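Local coordinates for transcriptional repressor of the blcABC operon (Agrobacterium tumefaciens, PDB 3MQ0), which probably binds DNA as an IclR-family helix-turn-helix transcription factor, repressing the blcABC operon, at residues B[208-213]-B[218-223]; B[155-160]-B[187-192]; B[50-55]-B[61-66]; B[33-38]-B[67-72]. One frame throughout, in Å; residues are numbered along the deposited sequence.

Interaction 1 (B[208-213]-B[218-223]); sequences SIDDGQ and MLCIGA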
# COMPACT_ATOMS: atom_id res chain seq x y z
N SER B 208 16.07 -23.95 2.91
CA SER B 208 16.49 -24.61 4.13
C SER B 208 16.32 -26.11 4.04
O SER B 208 15.56 -26.59 3.31
CB SER B 208 15.69 -24.14 5.32
OG SER B 208 14.37 -24.42 5.07
N ILE B 209 17.03 -26.80 4.89
CA ILE B 209 16.90 -28.24 4.99
C ILE B 209 16.68 -28.62 6.45
O ILE B 209 17.43 -28.18 7.33
CB ILE B 209 18.17 -28.95 4.50
CG1 ILE B 209 18.29 -28.83 2.98
CG2 ILE B 209 18.14 -30.39 4.89
CD1 ILE B 209 19.70 -29.07 2.47
N ASP B 210 15.65 -29.43 6.71
CA ASP B 210 15.49 -30.10 8.00
C ASP B 210 15.75 -31.58 7.80
O ASP B 210 14.89 -32.30 7.28
CB ASP B 210 14.08 -29.90 8.56
CG ASP B 210 13.66 -31.02 9.51
OD1 ASP B 210 14.53 -31.60 10.19
OD2 ASP B 210 12.44 -31.32 9.59
N ASP B 211 16.93 -32.04 8.18
CA ASP B 211 17.26 -33.44 7.98
C ASP B 211 16.95 -34.23 9.25
O ASP B 211 17.83 -34.49 10.07
CB ASP B 211 18.74 -33.59 7.61
CG ASP B 211 19.07 -35.00 7.11
OD1 ASP B 211 18.22 -35.90 7.27
OD2 ASP B 211 20.18 -35.20 6.56
N GLY B 212 15.68 -34.59 9.41
CA GLY B 212 15.26 -35.45 10.51
C GLY B 212 15.26 -34.81 11.89
O GLY B 212 15.44 -35.50 12.89
N GLN B 213 15.03 -33.51 11.94
CA GLN B 213 14.99 -32.77 13.22
C GLN B 213 13.63 -32.77 13.90
O GLN B 213 13.51 -32.33 15.04
CB GLN B 213 15.48 -31.34 13.02
CG GLN B 213 16.91 -31.31 12.50
CD GLN B 213 17.56 -29.96 12.60
OE1 GLN B 213 17.21 -29.14 13.46
NE2 GLN B 213 18.52 -29.71 11.71
N MET B 218 12.50 -38.36 8.29
CA MET B 218 11.78 -37.36 7.51
C MET B 218 12.72 -36.23 7.16
O MET B 218 13.40 -35.68 8.02
CB MET B 218 10.57 -36.80 8.26
CG MET B 218 9.80 -35.72 7.48
SD MET B 218 8.21 -35.20 8.19
CE MET B 218 8.77 -34.26 9.60
N LEU B 219 12.74 -35.87 5.88
CA LEU B 219 13.53 -34.74 5.40
C LEU B 219 12.59 -33.68 4.83
O LEU B 219 11.69 -34.01 4.07
CB LEU B 219 14.48 -35.24 4.31
CG LEU B 219 14.99 -34.19 3.33
CD1 LEU B 219 16.13 -33.48 4.00
CD2 LEU B 219 15.44 -34.87 2.04
N CYS B 220 12.76 -32.42 5.24
CA CYS B 220 11.98 -31.32 4.68
C CYS B 220 12.89 -30.27 4.04
O CYS B 220 14.02 -30.05 4.47
CB CYS B 220 11.10 -30.65 5.73
SG CYS B 220 10.16 -31.82 6.73
N ILE B 221 12.36 -29.62 3.01
CA ILE B 221 13.06 -28.56 2.31
C ILE B 221 12.15 -27.34 2.32
O ILE B 221 10.97 -27.46 1.96
CB ILE B 221 13.32 -28.97 0.86
CG1 ILE B 221 14.08 -30.30 0.85
CG2 ILE B 221 14.10 -27.89 0.13
CD1 ILE B 221 14.16 -30.97 -0.51
N GLY B 222 12.67 -26.18 2.74
CA GLY B 222 11.82 -25.01 2.93
C GLY B 222 12.21 -23.79 2.12
O GLY B 222 13.37 -23.65 1.75
N ALA B 223 11.25 -22.92 1.84
CA ALA B 223 11.52 -21.64 1.19
C ALA B 223 10.60 -20.55 1.72
O ALA B 223 9.54 -20.84 2.29
CB ALA B 223 11.35 -21.77 -0.32
O HOH W 1 12.31 -34.14 10.30

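Interaction 2 (B[155-160]-B[187-192]); sequences APFTAT and RSVAGL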
# COMPACT_ATOMS: atom_id res chain seq x y z
N ALA B 155 10.17 -23.50 15.81
CA ALA B 155 10.75 -22.92 14.60
C ALA B 155 12.18 -23.37 14.31
O ALA B 155 12.55 -23.53 13.15
CB ALA B 155 10.67 -21.41 14.66
N PRO B 156 13.01 -23.56 15.35
CA PRO B 156 14.41 -23.89 15.01
C PRO B 156 14.58 -25.26 14.35
O PRO B 156 15.60 -25.47 13.70
CB PRO B 156 15.11 -23.89 16.37
CG PRO B 156 14.32 -22.93 17.18
CD PRO B 156 12.88 -23.18 16.77
N PHE B 157 13.61 -26.16 14.53
CA PHE B 157 13.74 -27.52 14.02
C PHE B 157 13.13 -27.76 12.62
O PHE B 157 13.51 -28.70 11.92
CB PHE B 157 13.13 -28.52 15.02
CG PHE B 157 13.68 -28.44 16.43
CD1 PHE B 157 14.96 -27.97 16.68
CD2 PHE B 157 12.91 -28.86 17.51
CE1 PHE B 157 15.46 -27.91 17.98
CE2 PHE B 157 13.40 -28.80 18.82
CZ PHE B 157 14.68 -28.32 19.04
N THR B 158 12.17 -26.94 12.21
CA THR B 158 11.46 -27.21 10.95
C THR B 158 12.11 -26.50 9.77
O THR B 158 12.84 -25.52 9.96
CB THR B 158 9.98 -26.74 11.03
OG1 THR B 158 9.94 -25.32 11.25
CG2 THR B 158 9.23 -27.40 12.18
N ALA B 159 11.85 -26.95 8.54
CA ALA B 159 12.43 -26.28 7.38
C ALA B 159 11.84 -24.88 7.22
O ALA B 159 12.57 -23.93 6.99
CB ALA B 159 12.22 -27.10 6.10
N THR B 160 10.51 -24.74 7.34
CA THR B 160 9.94 -23.39 7.26
C THR B 160 10.42 -22.50 8.39
O THR B 160 10.62 -21.31 8.18
CB THR B 160 8.39 -23.36 7.30
OG1 THR B 160 7.92 -23.97 8.50
CG2 THR B 160 7.79 -24.07 6.08
N ARG B 187 18.77 -35.54 16.09
CA ARG B 187 19.33 -34.65 15.07
C ARG B 187 18.88 -33.21 15.24
O ARG B 187 19.38 -32.32 14.55
CB ARG B 187 18.92 -35.12 13.67
CG ARG B 187 19.03 -36.61 13.46
CD ARG B 187 20.27 -36.95 12.69
NE ARG B 187 20.32 -36.25 11.41
CZ ARG B 187 21.22 -36.50 10.48
NH1 ARG B 187 22.14 -37.44 10.68
NH2 ARG B 187 21.21 -35.83 9.34
N SER B 188 17.94 -32.98 16.14
CA SER B 188 17.44 -31.62 16.36
C SER B 188 18.60 -30.71 16.67
O SER B 188 19.48 -31.07 17.43
CB SER B 188 16.44 -31.59 17.52
OG SER B 188 15.29 -32.35 17.22
N VAL B 189 18.61 -29.51 16.10
CA VAL B 189 19.70 -28.58 16.36
C VAL B 189 19.78 -28.33 17.88
O VAL B 189 18.77 -28.13 18.54
CB VAL B 189 19.56 -27.30 15.52
CG1 VAL B 189 18.34 -26.51 15.93
CG2 VAL B 189 20.81 -26.46 15.64
N ALA B 190 20.99 -28.39 18.43
CA ALA B 190 21.16 -28.46 19.87
C ALA B 190 21.27 -27.11 20.57
O ALA B 190 21.19 -27.03 21.79
CB ALA B 190 22.37 -29.33 20.21
N GLY B 191 21.45 -26.03 19.81
CA GLY B 191 21.60 -24.73 20.44
C GLY B 191 21.75 -23.58 19.48
O GLY B 191 21.76 -23.74 18.26
N LEU B 192 21.90 -22.39 20.06
CA LEU B 192 21.90 -21.17 19.29
C LEU B 192 23.04 -21.13 18.28
O LEU B 192 22.84 -20.74 17.12
CB LEU B 192 21.94 -19.97 20.23
CG LEU B 192 21.51 -18.65 19.58
CD1 LEU B 192 20.35 -18.88 18.63
CD2 LEU B 192 21.15 -17.64 20.65

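Interaction 3 (B[50-55]-B[61-66]); sequences ELTRFL and SAHGLL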
# COMPACT_ATOMS: atom_id res chain seq x y z
N GLU B 50 6.62 12.86 -24.01
CA GLU B 50 7.58 11.86 -23.55
C GLU B 50 6.99 10.45 -23.56
O GLU B 50 7.65 9.50 -24.00
CB GLU B 50 8.12 12.22 -22.15
CG GLU B 50 9.06 13.43 -22.16
CD GLU B 50 9.43 13.92 -20.77
OE1 GLU B 50 8.52 14.02 -19.91
OE2 GLU B 50 10.63 14.19 -20.53
N LEU B 51 5.76 10.31 -23.09
CA LEU B 51 5.14 8.99 -23.04
C LEU B 51 4.89 8.45 -24.44
O LEU B 51 4.98 7.25 -24.68
CB LEU B 51 3.83 9.02 -22.25
CG LEU B 51 3.99 9.25 -20.75
CD1 LEU B 51 2.63 9.61 -20.14
CD2 LEU B 51 4.56 7.98 -20.12
N THR B 52 4.57 9.35 -25.36
CA THR B 52 4.23 8.98 -26.72
C THR B 52 5.41 8.24 -27.36
O THR B 52 5.21 7.32 -28.15
CB THR B 52 3.82 10.24 -27.53
OG1 THR B 52 2.53 10.68 -27.08
CG2 THR B 52 3.74 9.96 -29.02
N ARG B 53 6.63 8.63 -26.99
CA ARG B 53 7.85 8.00 -27.49
C ARG B 53 7.90 6.51 -27.15
O ARG B 53 8.61 5.74 -27.80
CB ARG B 53 9.08 8.71 -26.89
CG ARG B 53 10.36 8.57 -27.70
CD ARG B 53 11.56 9.16 -26.96
NE ARG B 53 11.42 10.60 -26.70
CZ ARG B 53 10.96 11.13 -25.57
NH1 ARG B 53 10.59 10.35 -24.56
NH2 ARG B 53 10.88 12.45 -25.45
N PHE B 54 7.14 6.11 -26.14
CA PHE B 54 7.12 4.71 -25.70
C PHE B 54 5.95 3.92 -26.29
O PHE B 54 5.74 2.76 -25.95
CB PHE B 54 7.07 4.61 -24.17
CG PHE B 54 8.26 5.18 -23.47
CD1 PHE B 54 9.39 4.41 -23.25
CD2 PHE B 54 8.25 6.49 -23.02
CE1 PHE B 54 10.49 4.94 -22.59
CE2 PHE B 54 9.34 7.03 -22.37
CZ PHE B 54 10.46 6.26 -22.15
N LEU B 55 5.16 4.56 -27.14
CA LEU B 55 4.00 3.89 -27.73
C LEU B 55 4.20 3.62 -29.22
O LEU B 55 4.70 4.47 -29.95
CB LEU B 55 2.73 4.71 -27.51
CG LEU B 55 2.17 4.80 -26.09
CD1 LEU B 55 1.13 5.92 -25.98
CD2 LEU B 55 1.57 3.48 -25.67
N SER B 61 -2.93 9.35 -32.25
CA SER B 61 -3.59 8.26 -31.55
C SER B 61 -3.03 8.11 -30.13
O SER B 61 -3.77 7.85 -29.18
CB SER B 61 -3.44 6.96 -32.34
OG SER B 61 -3.93 5.86 -31.60
N ALA B 62 -1.73 8.30 -29.99
CA ALA B 62 -1.12 8.22 -28.68
C ALA B 62 -1.69 9.32 -27.79
O ALA B 62 -2.11 9.05 -26.67
CB ALA B 62 0.41 8.30 -28.78
N HIS B 63 -1.72 10.55 -28.28
CA HIS B 63 -2.29 11.65 -27.51
C HIS B 63 -3.76 11.42 -27.16
O HIS B 63 -4.19 11.73 -26.05
CB HIS B 63 -2.13 12.98 -28.24
CG HIS B 63 -0.70 13.43 -28.36
ND1 HIS B 63 -0.34 14.64 -28.90
CD2 HIS B 63 0.46 12.82 -28.01
CE1 HIS B 63 0.97 14.76 -28.88
NE2 HIS B 63 1.48 13.67 -28.34
N GLY B 64 -4.52 10.89 -28.10
CA GLY B 64 -5.92 10.60 -27.85
C GLY B 64 -6.09 9.54 -26.78
O GLY B 64 -6.97 9.64 -25.94
N LEU B 65 -5.24 8.53 -26.79
CA LEU B 65 -5.34 7.48 -25.78
C LEU B 65 -5.03 8.05 -24.41
O LEU B 65 -5.75 7.77 -23.45
CB LEU B 65 -4.41 6.31 -26.11
CG LEU B 65 -4.33 5.18 -25.09
CD1 LEU B 65 -5.70 4.51 -24.88
CD2 LEU B 65 -3.32 4.18 -25.63
N LEU B 66 -3.98 8.86 -24.32
CA LEU B 66 -3.61 9.47 -23.05
C LEU B 66 -4.75 10.35 -22.53
O LEU B 66 -5.03 10.37 -21.34
CB LEU B 66 -2.31 10.27 -23.17
CG LEU B 66 -1.02 9.49 -23.44
CD1 LEU B 66 0.16 10.45 -23.65
CD2 LEU B 66 -0.72 8.53 -22.31

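Interaction 4 (B[33-38]-B[67-72]); sequences VRILDL and AVMTEL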
# COMPACT_ATOMS: atom_id res chain seq x y z
N VAL B 33 -2.15 -0.29 -20.13
CA VAL B 33 -1.35 -0.95 -19.10
C VAL B 33 0.14 -0.59 -19.23
O VAL B 33 0.82 -0.29 -18.24
CB VAL B 33 -1.59 -2.45 -19.10
CG1 VAL B 33 -0.60 -3.17 -18.18
CG2 VAL B 33 -3.03 -2.73 -18.67
N ARG B 34 0.65 -0.58 -20.46
CA ARG B 34 2.05 -0.18 -20.66
C ARG B 34 2.32 1.25 -20.17
O ARG B 34 3.35 1.53 -19.52
CB ARG B 34 2.44 -0.34 -22.13
CG ARG B 34 3.84 0.13 -22.47
CD ARG B 34 4.18 -0.29 -23.90
NE ARG B 34 3.15 -1.16 -24.45
CZ ARG B 34 3.14 -2.49 -24.34
NH1 ARG B 34 4.12 -3.11 -23.69
NH2 ARG B 34 2.15 -3.19 -24.87
N ILE B 35 1.40 2.16 -20.49
CA ILE B 35 1.50 3.55 -20.06
C ILE B 35 1.46 3.66 -18.54
O ILE B 35 2.26 4.38 -17.95
CB ILE B 35 0.36 4.41 -20.67
CG1 ILE B 35 0.59 4.59 -22.17
CG2 ILE B 35 0.27 5.78 -20.00
CD1 ILE B 35 -0.66 5.05 -22.90
N LEU B 36 0.52 2.97 -17.89
CA LEU B 36 0.46 3.03 -16.44
C LEU B 36 1.74 2.48 -15.81
O LEU B 36 2.24 3.04 -14.83
CB LEU B 36 -0.77 2.31 -15.89
CG LEU B 36 -2.05 3.08 -16.24
CD1 LEU B 36 -3.26 2.18 -16.14
CD2 LEU B 36 -2.25 4.33 -15.37
N ASP B 37 2.29 1.41 -16.38
CA ASP B 37 3.54 0.88 -15.84
C ASP B 37 4.68 1.90 -15.96
O ASP B 37 5.50 2.02 -15.06
CB ASP B 37 3.92 -0.42 -16.53
CG ASP B 37 3.03 -1.58 -16.12
OD1 ASP B 37 2.26 -1.47 -15.14
OD2 ASP B 37 3.12 -2.63 -16.79
N LEU B 38 4.73 2.62 -17.08
CA LEU B 38 5.79 3.60 -17.31
C LEU B 38 5.68 4.77 -16.34
O LEU B 38 6.67 5.20 -15.77
CB LEU B 38 5.74 4.11 -18.74
CG LEU B 38 6.34 3.17 -19.77
CD1 LEU B 38 5.78 3.49 -21.14
CD2 LEU B 38 7.86 3.26 -19.76
N ALA B 67 -5.42 11.07 -23.42
CA ALA B 67 -6.52 11.93 -23.00
C ALA B 67 -7.71 11.12 -22.48
O ALA B 67 -8.37 11.52 -21.53
CB ALA B 67 -6.95 12.88 -24.12
N VAL B 68 -7.98 9.98 -23.11
CA VAL B 68 -9.03 9.10 -22.65
C VAL B 68 -8.70 8.52 -21.27
O VAL B 68 -9.56 8.45 -20.41
CB VAL B 68 -9.31 7.96 -23.66
CG1 VAL B 68 -10.19 6.89 -23.03
CG2 VAL B 68 -9.96 8.53 -24.92
N MET B 69 -7.44 8.13 -21.07
CA MET B 69 -7.01 7.59 -19.79
C MET B 69 -7.13 8.62 -18.70
O MET B 69 -7.36 8.29 -17.54
CB MET B 69 -5.56 7.10 -19.86
CG MET B 69 -5.38 5.84 -20.71
SD MET B 69 -3.66 5.37 -20.87
CE MET B 69 -3.39 4.80 -19.18
N THR B 70 -6.95 9.89 -19.07
CA THR B 70 -7.14 10.98 -18.11
C THR B 70 -8.62 11.16 -17.76
O THR B 70 -8.98 11.33 -16.59
CB THR B 70 -6.51 12.29 -18.62
OG1 THR B 70 -5.10 12.07 -18.82
CG2 THR B 70 -6.69 13.38 -17.61
N GLU B 71 -9.48 11.09 -18.77
CA GLU B 71 -10.91 11.20 -18.54
C GLU B 71 -11.42 10.03 -17.69
O GLU B 71 -12.28 10.20 -16.83
CB GLU B 71 -11.65 11.26 -19.87
CG GLU B 71 -13.15 11.55 -19.72
CD GLU B 71 -13.43 12.78 -18.85
OE1 GLU B 71 -12.86 13.86 -19.13
OE2 GLU B 71 -14.21 12.66 -17.88
N LEU B 72 -10.85 8.86 -17.92
CA LEU B 72 -11.21 7.66 -17.16
C LEU B 72 -10.66 7.73 -15.75
O LEU B 72 -10.97 6.89 -14.92
CB LEU B 72 -10.63 6.42 -17.85
CG LEU B 72 -11.39 5.92 -19.07
CD1 LEU B 72 -10.52 4.99 -19.88
CD2 LEU B 72 -12.64 5.20 -18.60

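Interaction 1 (B[208-213]-B[218-223])
D210 and C220 face each other as an antiparallel hydrogen-bonded pair. D210 N donates to C220 O at 2.8 Å, and C220 N returns a bond to D210 O at 3.0 Å. S208 and G222 form the next such pair, with S208 N to G222 O and G222 N to S208 O both at 3.0 Å. Between them lies the non-hydrogen-bonded pair I209 and I221, whose CA atoms are 4.7 Å apart. Past the non-hydrogen-bonded pair D211 and L219 the ladder weakens: the bond from G212 N to M218 O is weak and bent to 119°.

The carboxylate of D210 fixes the start of the turn. OD1 accepts from Q213 N at 2.6 Å through its syn lone pair, an Asx motif. A water within hydrogen-bonding distance of both D210 OD2 and M218 O bridges the strand ends, though it has more acceptors near it than protons to give. CG stands anti to the backbone N (chi1 155°), which places OD2 beside C220 SG at 3.7 Å. S208 OG, on the same face of the sheet, bonds to the carbonyl of A159.

The other face is apolar along most of its length. I209 CG2 meets L219 CD1 at 3.8 Å, while the carboxylate of D211 forms a salt bridge with R187.

These strands make a beta hairpin at one edge of the antiparallel sheet in the GAF-type C-terminal domain, with 208-211 outermost within the chain. Strand 218-226 is hydrogen-bonded on its far side to strand 232-241; helix 247-267 packs on I209, L219 and I221, and helix 159-165 lies against S208 and C220.

Interaction 2 (B[155-160]-B[187-192])
F157 presents one face of its ring to S188, whose CB sits 3.9 Å from the ring centroid and 14° off the normal, the geometry of a CH-pi contact. The methylene is displaced toward the rim, closest to CE1 at 3.8 Å. The ring edge meets V189 instead: F157 CD1 lies 3.8 Å from V189 CG1, and F157 CE1 approaches V189 O at 3.4 Å near the ring plane. Two successive residues of 187-192 thus take a face and an edge of one aromatic side chain.

V189 CG1 lies between its own backbone N and carbonyl carbon (chi1 66°), from where it reaches into the angle between the phenyl edge and the preceding residue. There it meets P156 O at 3.7 Å and, more loosely, P156 CB at 4.2 Å.

Between the two segments the contact is purely van der Waals and CH-pi in character, and several of its polar groups have partners outside them. S188 OG bonds to the carbonyl of Q213 and to the backbone N of T185, and the side-chain oxygen of Q213 accepts from V189 N. These bonds hold the S188 hydroxyl beside its backbone N (chi1 -65°), while the backbone itself sets CB over the phenyl face. P156 O is bonded by K162.

The contact joins two loops of the GAF-type domain. Residues 155-158 follow strand 152-154 and lead into helix 159-165, where T158 is the N-cap and bonds G161 N through OG1. Residues 187-190 run up to helix 192-205, for which G191 holds the N-cap position; Q194 and E198 of that helix touch V189.

Interaction 3 (B[50-55]-B[61-66])
H63 turns the edge of its imidazole, not a face, toward T52: T52 OG1 lies in the ring plane, 3.1 Å from H63 CD2. The two side chains cross at about a right angle. The hydroxyl already has a partner, the carbonyl of A48 one turn back in its own helix. OG1 stands anti to the carbonyl carbon (chi1 -72°), a rotation compatible with both that bond and the approach to the ring.

Beside this polar approach the contact is apolar. The methyl of A62 fits between T52 and L55, with T52 CG2 and L55 CD1 each 3.7 Å from A62 CB. The small alanine side chain lets the backbones draw close, the CA atoms of T52 and A62 being 5.7 Å apart. One turn on from A62 in helix 59-71, L66 CD2 touches L51 CD1 at 4.1 Å.

From helix 48-52 a type I turn, T52 to L55, leads the chain toward helix 59-71. Together these are the two helices of the helix-turn-helix, the second probably the recognition helix as in this family. Helix 27-41 closes the apolar side, its I35 touching both L55 and L66, while L83 of strand 82-85 packs on L51 and L66.

Interaction 4 (B[33-38]-B[67-72])
Of residues 67-72, M69 alone touches 33-38, reaching I35 and L36 with its thioether end. The helices are well separated here, the nearest CA atoms, those of L36 and M69, being 9.4 Å apart, and the long unbranched chain spans the interval.

The contacts of sulfur fall on I35. M69 SD lies 3.6 Å from I35 CD1 and 4.0 Å from I35 CG2, so both arms of the isoleucine bear on it. The two side chains run obliquely to one another. The methionine is extended through chi2 (176°) and bends at chi3 (71°), which swings its terminal methyl aside from the line of the chain.

The contacts of that methyl are shared. M69 CE sits 3.7 Å from L36 CG, with L36 CD1 and L36 CD2 each at 4.0 Å; on its other neighbour it is 3.9 Å from I35 CG2. CE is therefore lodged between two consecutive residues of helix 27-41, and L36 and M69 pass alongside in opposite directions.

Polar interactions lie around this patch: M69 is hydrogen-bonded through its backbone to L75 of strand 75-77, whose side chain also touches I35, L36 and M69. D37 OD1 is hydrogen-bonded to H88 and W92 of the second subunit, where L36 also packs on W92.

A contact made wholly of methyl, methine and thioether groups has no directional bond to fix it. Its fit probably rests on shape, here the bent end of M69 set against I35 and L36 in the interior of the helix-turn-helix domain.

The four contacts form two pairs, on opposite sides of the chain's centre. Interactions 1 and 2 touch in the C-terminal domain, their centres about 10 Å apart; interactions 3 and 4 touch in the helix-turn-helix domain, about 9 Å apart, while the centres of 1 and 3 are about 52 Å apart. All are largely buried, with H63 in interaction 3 the exposed exception. Interactions 3 and 4 share helix 59-71 and meet at I35, so they build one apolar core, and both touch the second subunit. Interaction 1 relies on backbone hydrogen bonds between strands, whereas interaction 2 joins loops through an aromatic ring and takes some of its polar bonds from Q213 of interaction 1.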